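Local coordinates for ESAT-6-like protein MAB_3112 (Mycobacterium abscessus, PDB 4I0X) that is of unknown function but pairs with the ESAT-6-like protein MAB_3113 in the EsxEF complex, a probably secreted heterodimer of the WXG100 family, at residues D3-L8 / S68-N73; D17-G22 / T57-A62; S25-V30 / S47-M52. The protein carries 4 engineered substitutions. All coordinates share one frame; numbering follows the deposited sequence.

Interaction 1: residues D3-L8 / S68-N73; sequences DEVGAL and STLGSN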
loop_
_atom_site.group_PDB
_atom_site.type_symbol
_atom_site.label_atom_id
_atom_site.label_comp_id
_atom_site.label_asym_id
_atom_site.label_seq_id
_atom_site.Cartn_x
_atom_site.Cartn_y
_atom_site.Cartn_z
ATOM N N ASP A 3 -6.130 -21.805 14.817
ATOM C CA ASP A 3 -7.146 -21.253 13.927
ATOM C C ASP A 3 -6.773 -19.833 13.575
ATOM O O ASP A 3 -7.081 -19.368 12.486
ATOM C CB ASP A 3 -8.529 -21.273 14.581
ATOM C CG ASP A 3 -9.597 -20.583 13.731
ATOM O OD1 ASP A 3 -10.045 -21.171 12.720
ATOM O OD2 ASP A 3 -10.004 -19.453 14.087
ATOM N N GLU A 4 -6.112 -19.141 14.496
ATOM C CA GLU A 4 -5.619 -17.801 14.202
ATOM C C GLU A 4 -4.638 -17.845 13.028
ATOM O O GLU A 4 -4.546 -16.892 12.257
ATOM C CB GLU A 4 -4.976 -17.176 15.433
ATOM C CG GLU A 4 -4.439 -15.779 15.228
ATOM C CD GLU A 4 -5.534 -14.712 15.070
ATOM O OE1 GLU A 4 -5.364 -13.590 15.603
ATOM O OE2 GLU A 4 -6.552 -14.988 14.400
ATOM N N VAL A 5 -3.942 -18.963 12.848
ATOM C CA VAL A 5 -2.994 -19.065 11.733
ATOM C C VAL A 5 -3.719 -19.059 10.398
ATOM O O VAL A 5 -3.379 -18.274 9.511
ATOM C CB VAL A 5 -2.139 -20.332 11.838
ATOM C CG1 VAL A 5 -1.292 -20.495 10.598
ATOM C CG2 VAL A 5 -1.262 -20.258 13.082
ATOM N N GLY A 6 -4.712 -19.938 10.258
ATOM C CA GLY A 6 -5.621 -19.914 9.123
ATOM C C GLY A 6 -6.305 -18.565 8.932
ATOM O O GLY A 6 -6.480 -18.090 7.793
ATOM N N ALA A 7 -6.682 -17.909 10.024
ATOM C CA ALA A 7 -7.350 -16.609 9.902
ATOM C C ALA A 7 -6.417 -15.532 9.332
ATOM O O ALA A 7 -6.818 -14.683 8.501
ATOM C CB ALA A 7 -7.943 -16.166 11.240
ATOM N N LEU A 8 -5.166 -15.556 9.757
ATOM C CA LEU A 8 -4.221 -14.568 9.256
ATOM C C LEU A 8 -3.843 -14.838 7.818
ATOM O O LEU A 8 -3.578 -13.911 7.073
ATOM C CB LEU A 8 -2.961 -14.532 10.127
ATOM C CG LEU A 8 -3.239 -13.959 11.516
ATOM C CD1 LEU A 8 -2.002 -14.009 12.394
ATOM C CD2 LEU A 8 -3.745 -12.546 11.398
ATOM N N SER A 68 0.675 -17.408 1.651
ATOM C CA SER A 68 0.951 -18.746 1.115
ATOM C C SER A 68 1.714 -19.619 2.099
ATOM O O SER A 68 1.392 -20.789 2.276
ATOM C CB SER A 68 1.745 -18.614 -0.170
ATOM O OG SER A 68 0.980 -17.867 -1.095
ATOM N N THR A 69 2.748 -19.051 2.712
ATOM C CA THR A 69 3.545 -19.786 3.690
ATOM C C THR A 69 2.677 -20.220 4.857
ATOM O O THR A 69 2.737 -21.365 5.283
ATOM C CB THR A 69 4.757 -18.952 4.146
ATOM O OG1 THR A 69 5.527 -18.613 2.997
ATOM C CG2 THR A 69 5.643 -19.727 5.079
ATOM N N LEU A 70 1.852 -19.327 5.377
ATOM C CA LEU A 70 0.944 -19.699 6.466
ATOM C C LEU A 70 -0.114 -20.716 6.031
ATOM O O LEU A 70 -0.542 -21.532 6.819
ATOM C CB LEU A 70 0.223 -18.454 6.986
ATOM C CG LEU A 70 1.020 -17.438 7.796
ATOM C CD1 LEU A 70 0.095 -16.292 8.093
ATOM C CD2 LEU A 70 1.553 -18.075 9.088
ATOM N N GLY A 71 -0.588 -20.623 4.795
ATOM C CA GLY A 71 -1.580 -21.562 4.315
ATOM C C GLY A 71 -0.974 -22.905 4.012
ATOM O O GLY A 71 -1.517 -23.943 4.392
ATOM N N SER A 72 0.183 -22.910 3.366
ATOM C CA SER A 72 0.767 -24.179 2.944
ATOM C C SER A 72 1.640 -24.826 4.023
ATOM O O SER A 72 1.711 -26.058 4.088
ATOM C CB SER A 72 1.546 -24.019 1.634
ATOM O OG SER A 72 2.873 -23.609 1.889
ATOM N N ASN A 73 2.296 -24.033 4.872
ATOM C CA ASN A 73 3.117 -24.611 5.968
ATOM C C ASN A 73 2.518 -24.396 7.367
ATOM O O ASN A 73 3.239 -24.171 8.350
ATOM C CB ASN A 73 4.560 -24.087 5.907
ATOM C CG ASN A 73 5.186 -24.264 4.518
ATOM O OD1 ASN A 73 5.237 -23.323 3.721
ATOM N ND2 ASN A 73 5.620 -25.480 4.213
#

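Interaction 2: residues D17-G22 / T57-A62; sequences DQMRAG and TKVWNA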
loop_
_atom_site.group_PDB
_atom_site.type_symbol
_atom_site.label_atom_id
_atom_site.label_comp_id
_atom_site.label_asym_id
_atom_site.label_seq_id
_atom_site.Cartn_x
_atom_site.Cartn_y
_atom_site.Cartn_z
ATOM N N ASP A 17 -5.477 -9.196 -2.483
ATOM C CA ASP A 17 -6.412 -9.069 -3.588
ATOM C C ASP A 17 -6.976 -7.645 -3.694
ATOM O O ASP A 17 -7.053 -7.081 -4.779
ATOM C CB ASP A 17 -7.585 -10.039 -3.467
ATOM C CG ASP A 17 -7.219 -11.486 -3.853
ATOM O OD1 ASP A 17 -6.063 -11.731 -4.296
ATOM O OD2 ASP A 17 -8.111 -12.365 -3.696
ATOM N N GLN A 18 -7.361 -7.063 -2.567
ATOM C CA GLN A 18 -7.880 -5.686 -2.555
ATOM C C GLN A 18 -6.832 -4.628 -2.919
ATOM O O GLN A 18 -7.126 -3.668 -3.609
ATOM C CB GLN A 18 -8.461 -5.378 -1.182
ATOM C CG GLN A 18 -9.649 -6.255 -0.829
ATOM C CD GLN A 18 -10.100 -6.087 0.612
ATOM O OE1 GLN A 18 -10.791 -5.138 0.950
ATOM N NE2 GLN A 18 -9.709 -7.021 1.455
ATOM N N MET A 19 -5.593 -4.811 -2.479
ATOM C CA MET A 19 -4.522 -3.867 -2.819
ATOM C C MET A 19 -4.160 -3.889 -4.279
ATOM O O MET A 19 -3.897 -2.833 -4.891
ATOM C CB MET A 19 -3.295 -4.140 -1.965
ATOM C CG MET A 19 -3.440 -3.666 -0.556
ATOM S SD MET A 19 -1.879 -3.741 0.348
ATOM C CE MET A 19 -0.902 -2.641 -0.700
ATOM N N ARG A 20 -4.204 -5.082 -4.871
ATOM C CA ARG A 20 -3.900 -5.214 -6.266
ATOM C C ARG A 20 -4.942 -4.486 -7.088
ATOM O O ARG A 20 -4.581 -3.699 -8.001
ATOM C CB ARG A 20 -3.838 -6.684 -6.714
ATOM C CG ARG A 20 -3.353 -6.825 -8.155
ATOM C CD ARG A 20 -3.402 -8.261 -8.632
ATOM N NE ARG A 20 -2.149 -8.679 -9.269
ATOM C CZ ARG A 20 -1.744 -8.335 -10.496
ATOM N NH1 ARG A 20 -2.476 -7.531 -11.263
ATOM N NH2 ARG A 20 -0.582 -8.796 -10.953
ATOM N N ALA A 21 -6.214 -4.756 -6.784
ATOM C CA ALA A 21 -7.325 -4.081 -7.443
ATOM C C ALA A 21 -7.258 -2.571 -7.288
ATOM O O ALA A 21 -7.462 -1.821 -8.260
ATOM C CB ALA A 21 -8.609 -4.572 -6.917
ATOM N N GLY A 22 -7.022 -2.128 -6.056
ATOM C CA GLY A 22 -6.972 -0.715 -5.745
ATOM C C GLY A 22 -5.853 -0.016 -6.461
ATOM O O GLY A 22 -6.022 1.084 -6.985
ATOM N N THR A 57 2.992 -2.498 -4.816
ATOM C CA THR A 57 3.444 -3.789 -5.344
ATOM C C THR A 57 4.290 -4.624 -4.359
ATOM O O THR A 57 4.080 -5.832 -4.201
ATOM C CB THR A 57 4.239 -3.560 -6.631
ATOM O OG1 THR A 57 3.409 -2.821 -7.534
ATOM C CG2 THR A 57 4.679 -4.878 -7.274
ATOM N N LYS A 58 5.265 -3.985 -3.727
ATOM C CA LYS A 58 6.087 -4.660 -2.738
ATOM C C LYS A 58 5.211 -5.136 -1.556
ATOM O O LYS A 58 5.422 -6.222 -1.014
ATOM C CB LYS A 58 7.196 -3.735 -2.241
ATOM C CG LYS A 58 8.200 -3.335 -3.315
ATOM C CD LYS A 58 9.367 -2.494 -2.763
ATOM C CE LYS A 58 10.031 -1.713 -3.899
ATOM N NZ LYS A 58 11.126 -0.799 -3.468
ATOM N N VAL A 59 4.246 -4.319 -1.145
ATOM C CA VAL A 59 3.343 -4.753 -0.065
ATOM C C VAL A 59 2.543 -6.003 -0.485
ATOM O O VAL A 59 2.445 -6.975 0.249
ATOM C CB VAL A 59 2.368 -3.621 0.367
ATOM C CG1 VAL A 59 1.260 -4.172 1.282
ATOM C CG2 VAL A 59 3.109 -2.493 1.048
ATOM N N TRP A 60 2.003 -5.962 -1.695
ATOM C CA TRP A 60 1.149 -7.016 -2.238
ATOM C C TRP A 60 1.934 -8.300 -2.313
ATOM O O TRP A 60 1.434 -9.357 -1.966
ATOM C CB TRP A 60 0.665 -6.646 -3.668
ATOM C CG TRP A 60 -0.009 -7.788 -4.407
ATOM C CD1 TRP A 60 -1.346 -8.073 -4.410
ATOM C CD2 TRP A 60 0.610 -8.804 -5.194
ATOM N NE1 TRP A 60 -1.605 -9.196 -5.159
ATOM C CE2 TRP A 60 -0.419 -9.670 -5.649
ATOM C CE3 TRP A 60 1.928 -9.084 -5.553
ATOM C CZ2 TRP A 60 -0.164 -10.778 -6.448
ATOM C CZ3 TRP A 60 2.175 -10.198 -6.356
ATOM C CH2 TRP A 60 1.134 -11.025 -6.789
ATOM N N ASN A 61 3.175 -8.199 -2.755
ATOM C CA ASN A 61 4.064 -9.351 -2.834
ATOM C C ASN A 61 4.392 -9.952 -1.485
ATOM O O ASN A 61 4.480 -11.175 -1.344
ATOM C CB ASN A 61 5.351 -9.002 -3.569
ATOM C CG ASN A 61 5.208 -9.165 -5.083
ATOM O OD1 ASN A 61 5.140 -10.279 -5.596
ATOM N ND2 ASN A 61 5.151 -8.062 -5.790
ATOM N N ALA A 62 4.582 -9.097 -0.494
ATOM C CA ALA A 62 4.910 -9.577 0.847
ATOM C C ALA A 62 3.697 -10.249 1.474
ATOM O O ALA A 62 3.835 -11.292 2.112
ATOM C CB ALA A 62 5.410 -8.443 1.726
HETATM O O HOH W 1 -3.784 -10.870 -5.221
#

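Interaction 3: residues S25-V30 / S47-M52; sequences SLDRDV and SGWDEM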
loop_
_atom_site.group_PDB
_atom_site.type_symbol
_atom_site.label_atom_id
_atom_site.label_comp_id
_atom_site.label_asym_id
_atom_site.label_seq_id
_atom_site.Cartn_x
_atom_site.Cartn_y
_atom_site.Cartn_z
ATOM N N SER A 25 -6.593 0.235 -10.239
ATOM C CA SER A 25 -7.615 1.266 -10.393
ATOM C C SER A 25 -7.024 2.674 -10.266
ATOM O O SER A 25 -7.313 3.576 -11.074
ATOM C CB SER A 25 -8.764 1.038 -9.398
ATOM O OG SER A 25 -9.791 2.004 -9.554
ATOM N N LEU A 26 -6.154 2.865 -9.302
ATOM C CA LEU A 26 -5.560 4.178 -9.100
ATOM C C LEU A 26 -4.604 4.509 -10.231
ATOM O O LEU A 26 -4.465 5.640 -10.601
ATOM C CB LEU A 26 -4.793 4.231 -7.787
ATOM C CG LEU A 26 -5.622 4.548 -6.571
ATOM C CD1 LEU A 26 -4.813 4.179 -5.348
ATOM C CD2 LEU A 26 -6.046 6.040 -6.581
ATOM N N ASP A 27 -3.932 3.500 -10.756
ATOM C CA ASP A 27 -2.990 3.692 -11.846
ATOM C C ASP A 27 -3.718 4.210 -13.080
ATOM O O ASP A 27 -3.296 5.189 -13.703
ATOM C CB ASP A 27 -2.253 2.399 -12.184
ATOM C CG ASP A 27 -1.157 2.626 -13.206
ATOM O OD1 ASP A 27 -0.305 3.497 -12.982
ATOM O OD2 ASP A 27 -1.171 1.993 -14.262
ATOM N N ARG A 28 -4.872 3.639 -13.369
ATOM C CA ARG A 28 -5.672 4.136 -14.468
ATOM C C ARG A 28 -6.128 5.587 -14.235
ATOM O O ARG A 28 -6.071 6.441 -15.136
ATOM C CB ARG A 28 -6.850 3.214 -14.707
ATOM C CG ARG A 28 -6.420 1.848 -15.268
ATOM C CD ARG A 28 -7.607 1.020 -15.709
ATOM N NE ARG A 28 -8.475 0.611 -14.609
ATOM C CZ ARG A 28 -8.333 -0.519 -13.908
ATOM N NH1 ARG A 28 -7.330 -1.353 -14.162
ATOM N NH2 ARG A 28 -9.187 -0.808 -12.928
ATOM N N ASP A 29 -6.562 5.873 -13.029
ATOM C CA ASP A 29 -7.027 7.226 -12.708
ATOM C C ASP A 29 -5.898 8.237 -12.848
ATOM O O ASP A 29 -6.064 9.315 -13.446
ATOM C CB ASP A 29 -7.522 7.303 -11.277
ATOM C CG ASP A 29 -8.825 6.574 -11.045
ATOM O OD1 ASP A 29 -9.537 6.219 -12.010
ATOM O OD2 ASP A 29 -9.152 6.382 -9.860
ATOM N N VAL A 30 -4.750 7.903 -12.274
ATOM C CA VAL A 30 -3.604 8.790 -12.306
ATOM C C VAL A 30 -3.168 9.049 -13.710
ATOM O O VAL A 30 -2.981 10.201 -14.077
ATOM C CB VAL A 30 -2.416 8.269 -11.501
ATOM C CG1 VAL A 30 -1.186 9.137 -11.793
ATOM C CG2 VAL A 30 -2.746 8.275 -10.010
ATOM N N SER A 47 5.978 11.062 -10.772
ATOM C CA SER A 47 7.005 10.290 -10.119
ATOM C C SER A 47 6.625 9.921 -8.648
ATOM O O SER A 47 7.020 8.896 -8.153
ATOM C CB SER A 47 8.386 10.938 -10.275
ATOM O OG SER A 47 8.555 12.059 -9.461
ATOM N N GLY A 48 5.779 10.718 -8.001
ATOM C CA GLY A 48 5.187 10.334 -6.747
ATOM C C GLY A 48 4.345 9.065 -6.854
ATOM O O GLY A 48 4.439 8.175 -6.012
ATOM N N TRP A 49 3.507 9.004 -7.888
ATOM C CA TRP A 49 2.659 7.851 -8.140
ATOM C C TRP A 49 3.479 6.606 -8.472
ATOM O O TRP A 49 3.189 5.512 -7.974
ATOM C CB TRP A 49 1.591 8.127 -9.217
ATOM C CG TRP A 49 0.954 6.845 -9.583
ATOM C CD1 TRP A 49 1.045 6.187 -10.769
ATOM C CD2 TRP A 49 0.183 6.011 -8.716
ATOM N NE1 TRP A 49 0.357 4.999 -10.700
ATOM C CE2 TRP A 49 -0.165 4.860 -9.444
ATOM C CE3 TRP A 49 -0.225 6.115 -7.396
ATOM C CZ2 TRP A 49 -0.916 3.832 -8.891
ATOM C CZ3 TRP A 49 -0.984 5.101 -6.854
ATOM C CH2 TRP A 49 -1.325 3.977 -7.603
ATOM N N ASP A 50 4.512 6.768 -9.280
ATOM C CA ASP A 50 5.429 5.686 -9.582
ATOM C C ASP A 50 6.016 5.115 -8.308
ATOM O O ASP A 50 6.108 3.896 -8.167
ATOM C CB ASP A 50 6.552 6.171 -10.469
ATOM C CG ASP A 50 6.096 6.451 -11.895
ATOM O OD1 ASP A 50 4.923 6.161 -12.229
ATOM O OD2 ASP A 50 6.934 6.952 -12.684
ATOM N N GLU A 51 6.397 5.987 -7.376
ATOM C CA GLU A 51 6.915 5.520 -6.092
ATOM C C GLU A 51 5.795 4.900 -5.240
ATOM O O GLU A 51 5.982 3.876 -4.642
ATOM C CB GLU A 51 7.649 6.630 -5.334
ATOM C CG GLU A 51 8.010 6.203 -3.934
ATOM C CD GLU A 51 8.935 7.160 -3.202
ATOM O OE1 GLU A 51 9.239 8.262 -3.716
ATOM O OE2 GLU A 51 9.339 6.802 -2.087
ATOM N N MET A 52 4.616 5.509 -5.190
ATOM C CA MET A 52 3.495 4.892 -4.499
ATOM C C MET A 52 3.107 3.461 -5.028
ATOM O O MET A 52 2.874 2.521 -4.262
ATOM C CB MET A 52 2.309 5.855 -4.570
ATOM C CG MET A 52 1.166 5.459 -3.770
ATOM S SD MET A 52 -0.048 6.790 -3.499
ATOM C CE MET A 52 -0.963 5.861 -2.294
#

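Interaction 1: residues D3-L8 / S68-N73
At the open end of the helical hairpin that defines the WXG100 fold, V5 near the start of helix 4-32 and L8 one turn later meet L70 near the end of helix 40-72. The side chains that meet are all apolar and the contact is small, with 142 Å² buried between the two segments. L70 points toward the facing helix and divides its two methyls between two partners: CD2 lies 4.0 Å from CG1 of V5, and CD1 lies 4.1 Å from CB of L8. A chi1 of -72° sets L70 CG opposite its own carbonyl carbon and chi2 near 176° extends the chain, which spreads the fork across the i, i+3 pair. V5 has CG1 anti to the backbone N (chi1 173°), and this same methyl also approaches the carbonyl oxygen of L70 at 4.0 Å. These separations indicate ordinary van der Waals contact without compression. The backbones come nearest at V5 and L70, whose CA atoms are 6.6 Å apart. F77, in the tail that follows helix 40-72, touches V5, T69 and L70 and so adds an aromatic side chain beside the pair. The MAB_3113 chain packs against the same region: its W50 lies on L70, its L37 on L8 and its Q49 on V5, while its R40 forms a salt bridge with E4 of helix 4-32.

Interaction 2: residues D17-G22 / T57-A62
Chi1 values of 169° at W60 and -173° at R20 place CG of both residues anti to their backbone N, and the two side chains meet obliquely midway along the antiparallel helical hairpin of this WXG100 protein. Helices 4-32 and 40-72 come together here with CA atoms of M19 and W60 6.5 Å apart. The first contact is between an aliphatic carbon and the indole: R20 CB lies 3.7 Å from W60 CD1, approaching the ring obliquely. R20 then bends at chi3, which carries NE over one face of the indole, offset toward its rim, with W60 CZ2 4.0 Å from R20 NE. The guanidinium stands nearly perpendicular to the ring, 85° between planes, and W60 CZ2 sits at its edge. R20 CZ is 5.4 Å from the centroid of the six-membered ring of W60, so any cation-pi attraction is long and at most weak; the van der Waals cover by the arginine chain is the clearer feature.

M19 and V59 form the more buried half of the contact, crossing at about a right angle. V59 CG1 is 3.3 Å from M19 SD; the methionine methyl CE is modelled too close to the same CG1 for its exact position to be taken at face value. Beyond this pair, A68 of the MAB_3113 chain packs on V59. K58 pairs with D54 of its own helix and with E71 of the MAB_3113 chain.

The polar edge of W60 is joined to helix 4-32 through solvent. A water in the plane of the indole accepts from W60 NE1 at 2.7 Å and donates to D17 OD1 at 2.6 Å.

Interaction 3: residues S25-V30 / S47-M52
W49 extends its indole from helix 40-72 across to helix 4-32, where CG2 of V30 overlaps one face of the ring. This methyl makes a CH-pi contact, 4.1 Å from the centroid of the five-membered ring and 18° off the normal. The other methyl, V30 CG1, is anti to the backbone N and reaches the base of the indole, 3.8 Å from W49 CG. The valine thus braces the ring with both branches.

The far end of the indole is met by L26, whose CB comes within 3.5 Å of W49 CH2 in an oblique approach. The pyrrole edge is fixed by a hydrogen bond: W49 NE1 donates to D27 OD1 over 2.8 Å, nearly straight at 163°. OD1 lies near the ring plane and receives the N-H on its anti lone pair, the one directed away from OD2. Carboxylate and indole are nearly coplanar. This directional bond, together with the valine over the face, should restrict rotation of the indole.

In sequence, W49 lies beyond the W-x-G turn that gives the WXG100 family its name and that joins the two helices of the hairpin. The segment axes run antiparallel at 171° and approach to 11.2 Å, a wide spacing bridged by the tryptophan side chain. D27 OD1 also has a weak hydrogen bond from Q31 NE2, one turn later on its own helix. The MAB_3113 chain packs F26 against L26 and V19 against V30, placing the apolar flank of the indole site beside the heterodimer interface; L72 of that chain packs on M52.

Interactions 1, 2 and 3 are successive contacts between the same two helices, 4-32 and 40-72, running from the open end of the hairpin toward its connecting turn. Centres of interactions 1 and 2 are 18 Å apart and those of 2 and 3 are 13 Å apart; interactions 1 and 3, whose centres are 31 Å apart, lie on opposite sides of the chain's centre. Interactions 1 and 2 do not touch, with nearest atoms about 7 Å apart. The chemistry changes along the way: aliphatic side chains in interaction 1, a tryptophan linked to an aspartate through water in interaction 2, and a direct tryptophan-aspartate bond in interaction 3. All three border the MAB_3113 chain.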